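Local coordinates for protein 16S rRNA (guanine(1405)-N(7))-methyltransferase (Klebsiella pneumoniae, PDB 6PI9) that probably methylates the N7 position of a guanine in 16S ribosomal RNA, using S-adenosyl-L-methionine, and so confers resistance to aminoglycosides, at residues R164-D167 against I172-E175; D167-I172 against P187-Q192; G123-L128 against A179-K184; Q54-F59 against D141-C146. One frame throughout, in Å; residues are numbered along the deposited sequence.

Contact 1 of 4, residues R164-D167 against I172-E175; sequences RACD and IPAE. With SAH (S-adenosyl-L-homocysteine), chain B.
Arg164 and Glu175 meet in a salt bridge in which two guanidinium nitrogens close on a single carboxylate oxygen. NH2 of Arg164 lies 2.9 Å from OE1 of Glu175, on the syn lone pair, while NE of Arg164 reaches the same OE1 at 3.1 Å. The grip is side-on, and the two flat groups are nearly coplanar, 29° apart; NH2 also makes a weak bond to OE2. Both chains bend at chi2 (148° in Arg164, 91° in Glu175) to bring the charged ends together from opposite directions. NH1 turns back to its own strand and bonds O of Ala165 at 2.9 Å, which fixes the rotation of the guanidinium. NH2 makes a further salt bridge, its strongest, to OE2 of Glu171 in the intervening loop.

Apolar packing is slighter: SG of Cys166 rests against CG of Pro173 at 4.3 Å, and Pro173 is backed by Leu200 of helix 196-203.

On the ligand side, OD1 of Asp167 accepts a hydrogen bond from N6 of S-adenosyl-L-homocysteine at 3.0 Å. The end of outer strand 162-165 of the Rossmann-like sheet is tied through Arg164 to the returning loop; two carboxylates would more than offset the guanidinium charge and probably favour that charged form.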
# COMPACT_ATOMS: atom_id res chain seq x y z
N ARG A 164 -22.69 1.44 -6.58
CA ARG A 164 -23.39 1.92 -5.40
C ARG A 164 -22.51 1.70 -4.18
O ARG A 164 -21.58 0.89 -4.18
CB ARG A 164 -24.71 1.18 -5.21
CG ARG A 164 -24.43 -0.33 -5.05
CD ARG A 164 -25.46 -0.88 -4.16
NE ARG A 164 -25.46 -2.32 -3.92
CZ ARG A 164 -25.18 -2.90 -2.76
NH1 ARG A 164 -24.82 -2.17 -1.69
NH2 ARG A 164 -25.31 -4.22 -2.66
N ALA A 165 -22.81 2.44 -3.13
CA ALA A 165 -22.12 2.24 -1.85
C ALA A 165 -22.31 0.83 -1.29
O ALA A 165 -23.44 0.34 -1.18
CB ALA A 165 -22.68 3.24 -0.85
N CYS A 166 -21.25 0.23 -0.75
CA CYS A 166 -21.43 -1.06 -0.11
C CYS A 166 -20.27 -1.32 0.84
O CYS A 166 -19.13 -1.31 0.37
CB CYS A 166 -21.40 -2.18 -1.17
SG CYS A 166 -21.43 -3.82 -0.44
N ASP A 167 -20.54 -1.63 2.11
CA ASP A 167 -19.48 -2.07 3.03
C ASP A 167 -19.64 -3.58 3.18
O ASP A 167 -20.58 -4.04 3.84
CB ASP A 167 -19.53 -1.33 4.39
CG ASP A 167 -18.31 -1.69 5.28
OD1 ASP A 167 -17.73 -2.79 5.12
OD2 ASP A 167 -17.99 -0.91 6.20
N ILE A 172 -23.72 -8.68 2.82
CA ILE A 172 -23.40 -9.68 1.79
C ILE A 172 -24.28 -9.36 0.61
O ILE A 172 -25.53 -9.39 0.75
CB ILE A 172 -23.62 -11.11 2.32
CG1 ILE A 172 -22.40 -11.49 3.18
CG2 ILE A 172 -23.78 -12.10 1.18
CD1 ILE A 172 -22.44 -12.91 3.68
N PRO A 173 -23.75 -8.87 -0.52
CA PRO A 173 -24.60 -8.39 -1.62
C PRO A 173 -25.61 -9.44 -2.02
O PRO A 173 -25.27 -10.62 -2.22
CB PRO A 173 -23.62 -8.13 -2.76
CG PRO A 173 -22.29 -7.77 -2.00
CD PRO A 173 -22.30 -8.62 -0.76
N ALA A 174 -26.87 -8.99 -2.14
CA ALA A 174 -28.00 -9.88 -2.42
C ALA A 174 -28.37 -9.93 -3.90
O ALA A 174 -29.31 -10.65 -4.27
CB ALA A 174 -29.20 -9.45 -1.58
N GLU A 175 -27.66 -9.21 -4.76
CA GLU A 175 -28.03 -9.15 -6.17
C GLU A 175 -27.82 -10.51 -6.83
O GLU A 175 -26.96 -11.30 -6.41
CB GLU A 175 -27.21 -8.08 -6.90
CG GLU A 175 -27.58 -6.66 -6.45
CD GLU A 175 -26.73 -6.16 -5.29
OE1 GLU A 175 -26.77 -4.94 -5.02
OE2 GLU A 175 -26.00 -6.98 -4.66
N SAH B . -11.29 -4.68 -7.25
CA SAH B . -10.66 -3.41 -7.68
CB SAH B . -10.12 -2.65 -6.49
CG SAH B . -9.16 -3.41 -5.53
SD SAH B . -8.37 -2.25 -4.32
C SAH B . -9.53 -3.68 -8.68
O SAH B . -8.98 -4.81 -8.64
OXT SAH B . -9.12 -2.81 -9.48
C5' SAH B . -9.38 -2.69 -2.84
C4' SAH B . -10.77 -1.99 -2.80
O4' SAH B . -11.57 -2.55 -1.74
C3' SAH B . -10.80 -0.44 -2.63
O3' SAH B . -11.53 0.17 -3.71
C2' SAH B . -11.54 -0.21 -1.31
O2' SAH B . -12.38 0.95 -1.43
C1' SAH B . -12.40 -1.48 -1.25
N9 SAH B . -12.75 -1.90 0.10
C8 SAH B . -11.90 -2.11 1.15
N7 SAH B . -12.63 -2.61 2.19
C5 SAH B . -13.94 -2.66 1.79
C6 SAH B . -15.11 -3.02 2.42
N6 SAH B . -15.16 -3.37 3.69
N1 SAH B . -16.28 -3.02 1.67
C2 SAH B . -16.30 -2.59 0.39
N3 SAH B . -15.15 -2.21 -0.25
C4 SAH B . -14.00 -2.26 0.48

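Contact 2 of 4, residues D167-I172 against P187-Q192; sequences DLLSEI and PVLEAQ. With SAH (S-adenosyl-L-homocysteine), chain B.
Leu169 pushes its CD2 methyl against CD1 of Leu189 at 3.4 Å, tighter than usual for two carbons, as the two side chains run alongside one another, pointing opposite ways. Its first torsion, -97°, is off the staggered positions, and this rotation carries CD2 over to the helix 186-192, where it also lies beside CB and OE1 of Gln192. Leu189 holds CG anti to the backbone N (chi1 -167°), and its CD1 fills the angle between Leu169 and CB of Leu168, 3.7 Å away. Leu168 in turn lays CG and CD1 over one face of the adenine, at its N1 and C2 end.

Gln192 extends beyond CG and turns its amide to the base: NE2 donates to N7 of S-adenosyl-L-homocysteine at 3.2 Å and OE1 accepts from N6 at 3.3 Å. NE2 also bonds O of Val188 one helical turn back, from above the carbonyl plane, which, with the N7 and N6 bonds, is consistent with the placing of the amide nitrogen.

From the loop, the backbone N of Leu168 gives N1 a nearly straight bond of 2.9 Å. OD1 of Asp167 accepts from N of Leu169 at 2.9 Å, an Asx turn, and OD2 is held by Arg29 and Thr26.

Loop and helix thus read the adenine from two sides, with N6 shared between Asp167 and Gln192; this pattern of donors and acceptors would suit adenine rather than guanine.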
# COMPACT_ATOMS: atom_id res chain seq x y z
N ASP A 167 -20.54 -1.63 2.11
CA ASP A 167 -19.48 -2.07 3.03
C ASP A 167 -19.64 -3.58 3.18
O ASP A 167 -20.58 -4.04 3.84
CB ASP A 167 -19.53 -1.33 4.39
CG ASP A 167 -18.31 -1.69 5.28
OD1 ASP A 167 -17.73 -2.79 5.12
OD2 ASP A 167 -17.99 -0.91 6.20
N LEU A 168 -18.69 -4.32 2.62
CA LEU A 168 -18.70 -5.79 2.59
C LEU A 168 -18.47 -6.45 3.95
O LEU A 168 -18.53 -7.69 4.05
CB LEU A 168 -17.68 -6.26 1.58
CG LEU A 168 -18.08 -5.91 0.12
CD1 LEU A 168 -16.88 -6.19 -0.73
CD2 LEU A 168 -19.26 -6.77 -0.40
N LEU A 169 -18.20 -5.68 5.01
CA LEU A 169 -18.18 -6.25 6.34
C LEU A 169 -19.56 -6.25 6.97
O LEU A 169 -19.83 -7.00 7.93
CB LEU A 169 -17.22 -5.45 7.26
CG LEU A 169 -15.80 -6.05 7.40
CD1 LEU A 169 -15.92 -7.32 8.08
CD2 LEU A 169 -15.13 -6.39 6.14
N SER A 170 -20.45 -5.40 6.49
CA SER A 170 -21.76 -5.42 7.10
C SER A 170 -22.85 -5.81 6.12
O SER A 170 -24.01 -5.92 6.52
CB SER A 170 -22.05 -4.07 7.77
OG SER A 170 -21.56 -3.01 7.00
N GLU A 171 -22.49 -6.11 4.86
CA GLU A 171 -23.51 -6.50 3.89
C GLU A 171 -22.95 -7.63 3.03
O GLU A 171 -21.82 -7.54 2.57
CB GLU A 171 -23.89 -5.30 3.00
CG GLU A 171 -24.88 -5.63 1.92
CD GLU A 171 -25.10 -4.51 0.87
OE1 GLU A 171 -24.67 -3.34 1.03
OE2 GLU A 171 -25.77 -4.82 -0.13
N ILE A 172 -23.72 -8.68 2.82
CA ILE A 172 -23.40 -9.68 1.79
C ILE A 172 -24.28 -9.36 0.61
O ILE A 172 -25.53 -9.39 0.75
CB ILE A 172 -23.62 -11.11 2.32
CG1 ILE A 172 -22.40 -11.49 3.18
CG2 ILE A 172 -23.78 -12.10 1.18
CD1 ILE A 172 -22.44 -12.91 3.68
N PRO A 187 -7.72 -10.53 0.73
CA PRO A 187 -6.81 -10.28 1.86
C PRO A 187 -7.20 -9.10 2.69
O PRO A 187 -7.09 -9.17 3.91
CB PRO A 187 -5.42 -10.05 1.21
CG PRO A 187 -5.51 -10.84 -0.09
CD PRO A 187 -6.97 -10.69 -0.54
N VAL A 188 -7.67 -8.02 2.08
CA VAL A 188 -7.97 -6.86 2.91
C VAL A 188 -9.28 -7.07 3.63
O VAL A 188 -9.47 -6.56 4.73
CB VAL A 188 -7.97 -5.57 2.08
CG1 VAL A 188 -9.20 -5.49 1.25
CG2 VAL A 188 -7.93 -4.31 3.02
N LEU A 189 -10.20 -7.84 3.04
CA LEU A 189 -11.43 -8.13 3.78
C LEU A 189 -11.13 -9.02 4.99
O LEU A 189 -11.66 -8.78 6.08
CB LEU A 189 -12.39 -8.80 2.79
CG LEU A 189 -13.85 -8.99 3.12
CD1 LEU A 189 -14.51 -7.60 3.02
CD2 LEU A 189 -14.38 -9.93 2.02
N GLU A 190 -10.29 -10.03 4.82
CA GLU A 190 -9.97 -10.95 5.91
C GLU A 190 -9.15 -10.26 6.99
O GLU A 190 -9.22 -10.64 8.18
CB GLU A 190 -9.22 -12.19 5.33
CG GLU A 190 -9.04 -13.37 6.35
CD GLU A 190 -10.31 -14.22 6.56
OE1 GLU A 190 -10.32 -15.12 7.50
OE2 GLU A 190 -11.30 -13.99 5.83
N ALA A 191 -8.39 -9.22 6.61
CA ALA A 191 -7.68 -8.40 7.59
C ALA A 191 -8.64 -7.63 8.45
O ALA A 191 -8.29 -7.23 9.59
CB ALA A 191 -6.73 -7.45 6.86
N GLN A 192 -9.83 -7.33 7.94
CA GLN A 192 -10.82 -6.60 8.71
C GLN A 192 -11.67 -7.52 9.58
O GLN A 192 -12.16 -7.06 10.63
CB GLN A 192 -11.74 -5.78 7.80
CG GLN A 192 -11.02 -4.70 6.97
CD GLN A 192 -11.89 -4.11 5.86
OE1 GLN A 192 -12.92 -3.49 6.10
NE2 GLN A 192 -11.49 -4.36 4.62
N SAH B . -11.29 -4.68 -7.25
CA SAH B . -10.66 -3.41 -7.68
CB SAH B . -10.12 -2.65 -6.49
CG SAH B . -9.16 -3.41 -5.53
SD SAH B . -8.37 -2.25 -4.32
C SAH B . -9.53 -3.68 -8.68
O SAH B . -8.98 -4.81 -8.64
OXT SAH B . -9.12 -2.81 -9.48
C5' SAH B . -9.38 -2.69 -2.84
C4' SAH B . -10.77 -1.99 -2.80
O4' SAH B . -11.57 -2.55 -1.74
C3' SAH B . -10.80 -0.44 -2.63
O3' SAH B . -11.53 0.17 -3.71
C2' SAH B . -11.54 -0.21 -1.31
O2' SAH B . -12.38 0.95 -1.43
C1' SAH B . -12.40 -1.48 -1.25
N9 SAH B . -12.75 -1.90 0.10
C8 SAH B . -11.90 -2.11 1.15
N7 SAH B . -12.63 -2.61 2.19
C5 SAH B . -13.94 -2.66 1.79
C6 SAH B . -15.11 -3.02 2.42
N6 SAH B . -15.16 -3.37 3.69
N1 SAH B . -16.28 -3.02 1.67
C2 SAH B . -16.30 -2.59 0.39
N3 SAH B . -15.15 -2.21 -0.25
C4 SAH B . -14.00 -2.26 0.48

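Contact 3 of 4, residues G123-L128 against A179-K184; sequences GLNPIL and AALLMK. With SAH (S-adenosyl-L-homocysteine), chain B.
Asn125 reaches its carboxamide over the thioether end of Met183, the two side chains crossing at about a right angle. This is the Rossmann-like methyltransferase core: Asn125 opens the helix 125-131 that follows the glycine-containing loop after strand 117-120, and Met183 comes from the neighbouring parallel strand 179-183. ND2 of Asn125 lies 3.8 Å from SD of Met183, with CE of the methionine close to both amide heteroatoms. A bend at chi3 (57°) folds that methyl toward the amide. CD1 of Leu181, two residues back on the same face of the strand, touches ND2 at 4.0 Å.

No hydrogen bond joins the two segments. The polar need of ND2 is met by OD2 of Asp119 on strand 117-120, so the amide is held while methionine and leucine pack round it.

The amino-acid end of S-adenosyl-L-homocysteine lies between the segments. CB of Asn125 comes 3.9 Å from OXT, and CB of Met183 lies 3.6 Å from the other carboxylate oxygen, O. Gly123, in the loop before the helix, passes its CA close to O3' of the ligand. Lys184 sends its ammonium to Glu95. The ligand's amino nitrogen N donates to the backbone O of Met183 at 2.8 Å.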
# COMPACT_ATOMS: atom_id res chain seq x y z
N GLY A 123 -13.49 -0.31 -7.00
CA GLY A 123 -12.56 0.77 -7.33
C GLY A 123 -12.98 1.44 -8.62
O GLY A 123 -14.15 1.75 -8.81
N LEU A 124 -12.04 1.61 -9.55
CA LEU A 124 -12.39 2.10 -10.89
C LEU A 124 -12.47 0.98 -11.93
O LEU A 124 -12.58 1.26 -13.12
CB LEU A 124 -11.40 3.15 -11.35
CG LEU A 124 -11.33 4.41 -10.50
CD1 LEU A 124 -10.25 5.34 -11.07
CD2 LEU A 124 -12.70 5.16 -10.40
N ASN A 125 -12.42 -0.28 -11.52
CA ASN A 125 -12.37 -1.36 -12.50
C ASN A 125 -13.57 -1.38 -13.45
O ASN A 125 -13.38 -1.83 -14.60
CB ASN A 125 -12.24 -2.70 -11.77
CG ASN A 125 -12.04 -3.85 -12.74
OD1 ASN A 125 -11.02 -3.90 -13.46
ND2 ASN A 125 -13.01 -4.76 -12.80
N PRO A 126 -14.79 -0.97 -13.07
CA PRO A 126 -15.91 -1.03 -14.05
C PRO A 126 -15.74 -0.11 -15.23
O PRO A 126 -16.34 -0.34 -16.30
CB PRO A 126 -17.14 -0.69 -13.20
CG PRO A 126 -16.56 -0.54 -11.70
CD PRO A 126 -15.27 -1.07 -11.66
N ILE A 127 -14.92 0.94 -15.10
CA ILE A 127 -14.60 1.76 -16.26
C ILE A 127 -13.65 1.01 -17.21
O ILE A 127 -13.82 1.05 -18.43
CB ILE A 127 -14.02 3.10 -15.80
CG1 ILE A 127 -15.06 3.85 -14.98
CG2 ILE A 127 -13.55 3.92 -17.01
CD1 ILE A 127 -14.53 5.11 -14.34
N LEU A 128 -12.66 0.30 -16.66
CA LEU A 128 -11.79 -0.55 -17.47
C LEU A 128 -12.59 -1.62 -18.20
O LEU A 128 -12.49 -1.75 -19.43
CB LEU A 128 -10.71 -1.18 -16.58
CG LEU A 128 -9.69 -2.10 -17.26
CD1 LEU A 128 -9.09 -1.40 -18.49
CD2 LEU A 128 -8.61 -2.45 -16.25
N ALA A 179 -21.94 -13.49 -12.88
CA ALA A 179 -20.58 -13.65 -12.38
C ALA A 179 -20.33 -12.56 -11.37
O ALA A 179 -20.93 -11.49 -11.47
CB ALA A 179 -19.56 -13.55 -13.53
N ALA A 180 -19.44 -12.82 -10.38
CA ALA A 180 -18.98 -11.78 -9.48
C ALA A 180 -17.46 -11.76 -9.45
O ALA A 180 -16.82 -12.81 -9.54
CB ALA A 180 -19.46 -11.96 -8.04
N LEU A 181 -16.93 -10.54 -9.39
CA LEU A 181 -15.50 -10.30 -9.39
C LEU A 181 -15.14 -9.91 -7.98
O LEU A 181 -15.82 -9.07 -7.39
CB LEU A 181 -15.13 -9.16 -10.35
CG LEU A 181 -15.79 -9.23 -11.74
CD1 LEU A 181 -15.35 -8.04 -12.61
CD2 LEU A 181 -15.39 -10.56 -12.48
N LEU A 182 -14.12 -10.58 -7.42
CA LEU A 182 -13.56 -10.28 -6.10
C LEU A 182 -12.08 -10.09 -6.34
O LEU A 182 -11.26 -11.00 -6.06
CB LEU A 182 -13.82 -11.42 -5.11
CG LEU A 182 -15.33 -11.58 -4.78
CD1 LEU A 182 -15.97 -12.48 -5.84
CD2 LEU A 182 -15.48 -12.26 -3.39
N MET A 183 -11.71 -8.93 -6.88
CA MET A 183 -10.35 -8.74 -7.39
C MET A 183 -9.54 -7.95 -6.36
O MET A 183 -9.96 -6.84 -5.96
CB MET A 183 -10.43 -8.05 -8.76
CG MET A 183 -11.08 -8.96 -9.81
SD MET A 183 -11.62 -8.00 -11.27
CE MET A 183 -10.08 -7.23 -11.77
N LYS A 184 -8.40 -8.52 -5.93
CA LYS A 184 -7.50 -7.89 -4.95
C LYS A 184 -8.26 -7.46 -3.72
O LYS A 184 -8.06 -6.36 -3.16
CB LYS A 184 -6.79 -6.71 -5.61
CG LYS A 184 -5.85 -7.22 -6.72
CD LYS A 184 -5.29 -5.96 -7.52
CE LYS A 184 -4.30 -6.41 -8.64
NZ LYS A 184 -4.00 -5.18 -9.50
N SAH B . -11.29 -4.68 -7.25
CA SAH B . -10.66 -3.41 -7.68
CB SAH B . -10.12 -2.65 -6.49
CG SAH B . -9.16 -3.41 -5.53
SD SAH B . -8.37 -2.25 -4.32
C SAH B . -9.53 -3.68 -8.68
O SAH B . -8.98 -4.81 -8.64
OXT SAH B . -9.12 -2.81 -9.48
C5' SAH B . -9.38 -2.69 -2.84
C4' SAH B . -10.77 -1.99 -2.80
O4' SAH B . -11.57 -2.55 -1.74
C3' SAH B . -10.80 -0.44 -2.63
O3' SAH B . -11.53 0.17 -3.71
C2' SAH B . -11.54 -0.21 -1.31
O2' SAH B . -12.38 0.95 -1.43
C1' SAH B . -12.40 -1.48 -1.25
N9 SAH B . -12.75 -1.90 0.10
C8 SAH B . -11.90 -2.11 1.15
N7 SAH B . -12.63 -2.61 2.19
C5 SAH B . -13.94 -2.66 1.79
C6 SAH B . -15.11 -3.02 2.42
N6 SAH B . -15.16 -3.37 3.69
N1 SAH B . -16.28 -3.02 1.67
C2 SAH B . -16.30 -2.59 0.39
N3 SAH B . -15.15 -2.21 -0.25
C4 SAH B . -14.00 -2.26 0.48

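Contact 4 of 4, residues Q54-F59 against D141-C146; sequences QITGAF and DIHLGC. With SAH (S-adenosyl-L-homocysteine), chain B.
OG1 of Thr56 lies 3.5 Å from CD2 of His143, obliquely to the imidazole, and at the same time donates at 3.0 Å to O2' of S-adenosyl-L-homocysteine, a ribose hydroxyl modelled unusually close to Asp141. That hydroxyl in turn donates to OD1 of Asp141, so O2' bridges the two segments; the modelled separation of 2.4 Å between O2' and OD1 is shorter than usual for a hydrogen bond, and its exact length is doubtful. OD2 of Asp141 takes the neighbouring O3' at 2.7 Å and also the backbone N of Gly123.

An acidic residue at the end of the second strand, gripping both ribose hydroxyls, is characteristic of class I Rossmann-like methyltransferases; here strand 137-141 supplies it. OD1 also accepts from N of His143 at 3.1 Å in an Asx turn, which holds the carboxylate as the chain turns into helix 144-157. His143 is the N-cap of that helix, with a weak bond from N of Gly145 to its ND1. SG of Cys146 lies over one face of the imidazole, toward the rim.

Beside the sugar, CD1 of Ile142 meets CD1 of Ile55 at 4.0 Å and packs near CB of Thr56. The isoleucines cross at about a right angle. Ile142 has CG1 between its backbone N and carbonyl carbon (chi1 49°), directing that branch over the other face of the adenine from Leu168, with CG1 against C4 and CD1 against C5. Farther along, the Phe59 ring places one face under the ligand's sulfur, SD standing 3.7 Å above the plane over the ring centre.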
# COMPACT_ATOMS: atom_id res chain seq x y z
N GLN A 54 -5.19 2.01 4.89
CA GLN A 54 -4.80 0.68 4.41
C GLN A 54 -5.91 0.02 3.61
O GLN A 54 -5.65 -0.63 2.59
CB GLN A 54 -4.40 -0.21 5.58
CG GLN A 54 -3.21 0.31 6.32
CD GLN A 54 -2.91 -0.53 7.53
OE1 GLN A 54 -2.41 -0.03 8.55
NE2 GLN A 54 -3.21 -1.84 7.43
N ILE A 55 -7.17 0.20 4.02
CA ILE A 55 -8.22 -0.53 3.31
C ILE A 55 -8.78 0.22 2.11
O ILE A 55 -9.29 -0.42 1.17
CB ILE A 55 -9.36 -0.94 4.26
CG1 ILE A 55 -10.26 0.22 4.64
CG2 ILE A 55 -8.81 -1.66 5.50
CD1 ILE A 55 -11.52 -0.23 5.36
N THR A 56 -8.69 1.56 2.08
CA THR A 56 -9.20 2.23 0.89
C THR A 56 -8.39 3.46 0.41
O THR A 56 -8.25 3.65 -0.81
CB THR A 56 -10.66 2.64 1.15
OG1 THR A 56 -11.20 3.29 -0.00
CG2 THR A 56 -10.77 3.56 2.36
N GLY A 57 -7.86 4.29 1.32
CA GLY A 57 -7.23 5.54 0.90
C GLY A 57 -5.98 5.40 0.04
O GLY A 57 -5.69 6.26 -0.80
N ALA A 58 -5.21 4.33 0.23
CA ALA A 58 -3.91 4.26 -0.42
C ALA A 58 -4.02 4.06 -1.93
O ALA A 58 -3.06 4.35 -2.66
CB ALA A 58 -3.05 3.14 0.18
N PHE A 59 -5.17 3.58 -2.41
CA PHE A 59 -5.28 3.27 -3.83
C PHE A 59 -5.51 4.51 -4.68
O PHE A 59 -5.07 4.55 -5.83
CB PHE A 59 -6.40 2.26 -4.03
CG PHE A 59 -6.23 1.05 -3.20
CD1 PHE A 59 -7.01 0.86 -2.07
CD2 PHE A 59 -5.24 0.12 -3.52
CE1 PHE A 59 -6.83 -0.26 -1.28
CE2 PHE A 59 -5.07 -0.99 -2.75
CZ PHE A 59 -5.87 -1.19 -1.62
N ASP A 141 -18.62 -0.34 -3.55
CA ASP A 141 -17.39 -0.01 -2.84
C ASP A 141 -17.76 0.91 -1.67
O ASP A 141 -18.86 1.47 -1.62
CB ASP A 141 -16.40 0.65 -3.80
CG ASP A 141 -14.93 0.49 -3.36
OD1 ASP A 141 -14.61 0.89 -2.25
OD2 ASP A 141 -14.15 -0.09 -4.13
N ILE A 142 -16.82 1.07 -0.74
CA ILE A 142 -17.01 2.05 0.34
C ILE A 142 -16.51 3.42 -0.06
O ILE A 142 -16.75 4.41 0.67
CB ILE A 142 -16.24 1.64 1.59
CG1 ILE A 142 -14.81 1.28 1.24
CG2 ILE A 142 -16.96 0.56 2.33
CD1 ILE A 142 -13.99 1.18 2.59
N HIS A 143 -15.75 3.50 -1.15
CA HIS A 143 -15.19 4.73 -1.69
C HIS A 143 -16.22 5.37 -2.60
O HIS A 143 -16.39 4.98 -3.76
CB HIS A 143 -13.90 4.42 -2.45
CG HIS A 143 -13.04 5.63 -2.61
ND1 HIS A 143 -13.54 6.83 -3.06
CD2 HIS A 143 -11.73 5.84 -2.34
CE1 HIS A 143 -12.58 7.74 -3.07
NE2 HIS A 143 -11.46 7.16 -2.65
N LEU A 144 -16.94 6.36 -2.07
CA LEU A 144 -17.96 7.04 -2.85
C LEU A 144 -17.37 7.87 -3.97
O LEU A 144 -18.09 8.25 -4.90
CB LEU A 144 -18.79 7.93 -1.92
CG LEU A 144 -19.28 7.22 -0.66
CD1 LEU A 144 -20.12 8.19 0.12
CD2 LEU A 144 -20.13 6.03 -1.06
N GLY A 145 -16.08 8.18 -3.94
CA GLY A 145 -15.48 8.83 -5.10
C GLY A 145 -15.43 7.88 -6.28
O GLY A 145 -15.78 8.24 -7.41
N CYS A 146 -14.99 6.64 -6.04
CA CYS A 146 -15.04 5.61 -7.07
C CYS A 146 -16.46 5.43 -7.60
O CYS A 146 -16.70 5.43 -8.82
CB CYS A 146 -14.52 4.32 -6.50
SG CYS A 146 -12.71 4.41 -6.34
N SAH B . -11.29 -4.68 -7.25
CA SAH B . -10.66 -3.41 -7.68
CB SAH B . -10.12 -2.65 -6.49
CG SAH B . -9.16 -3.41 -5.53
SD SAH B . -8.37 -2.25 -4.32
C SAH B . -9.53 -3.68 -8.68
O SAH B . -8.98 -4.81 -8.64
OXT SAH B . -9.12 -2.81 -9.48
C5' SAH B . -9.38 -2.69 -2.84
C4' SAH B . -10.77 -1.99 -2.80
O4' SAH B . -11.57 -2.55 -1.74
C3' SAH B . -10.80 -0.44 -2.63
O3' SAH B . -11.53 0.17 -3.71
C2' SAH B . -11.54 -0.21 -1.31
O2' SAH B . -12.38 0.95 -1.43
C1' SAH B . -12.40 -1.48 -1.25
N9 SAH B . -12.75 -1.90 0.10
C8 SAH B . -11.90 -2.11 1.15
N7 SAH B . -12.63 -2.61 2.19
C5 SAH B . -13.94 -2.66 1.79
C6 SAH B . -15.11 -3.02 2.42
N6 SAH B . -15.16 -3.37 3.69
N1 SAH B . -16.28 -3.02 1.67
C2 SAH B . -16.30 -2.59 0.39
N3 SAH B . -15.15 -2.21 -0.25
C4 SAH B . -14.00 -2.26 0.48

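In the fold
All four contacts touch S-adenosyl-L-homocysteine, and their centres lie about 11 to 16 Å apart around it. Contact 4 closes before contacts 1 and 2 open, but it alternates along the chain with contact 3, whose second segment follows contact 1. Contacts 1 and 2 share Asp167 and Ile172, and strand pairing between 137-141 and 162-165 connects contacts 1 and 4. The loop of contact 3 adjoins strand 137-141 of contact 4. Strands 117-120, 137-141, 162-165 and 179-183 of one sheet thus deliver their ends to a single pocket, with helices 41-57 and 186-192 supplying further walls. Contacts 2 and 4 also touch the second subunit, placing the adenine side of the pocket near the dimer interface.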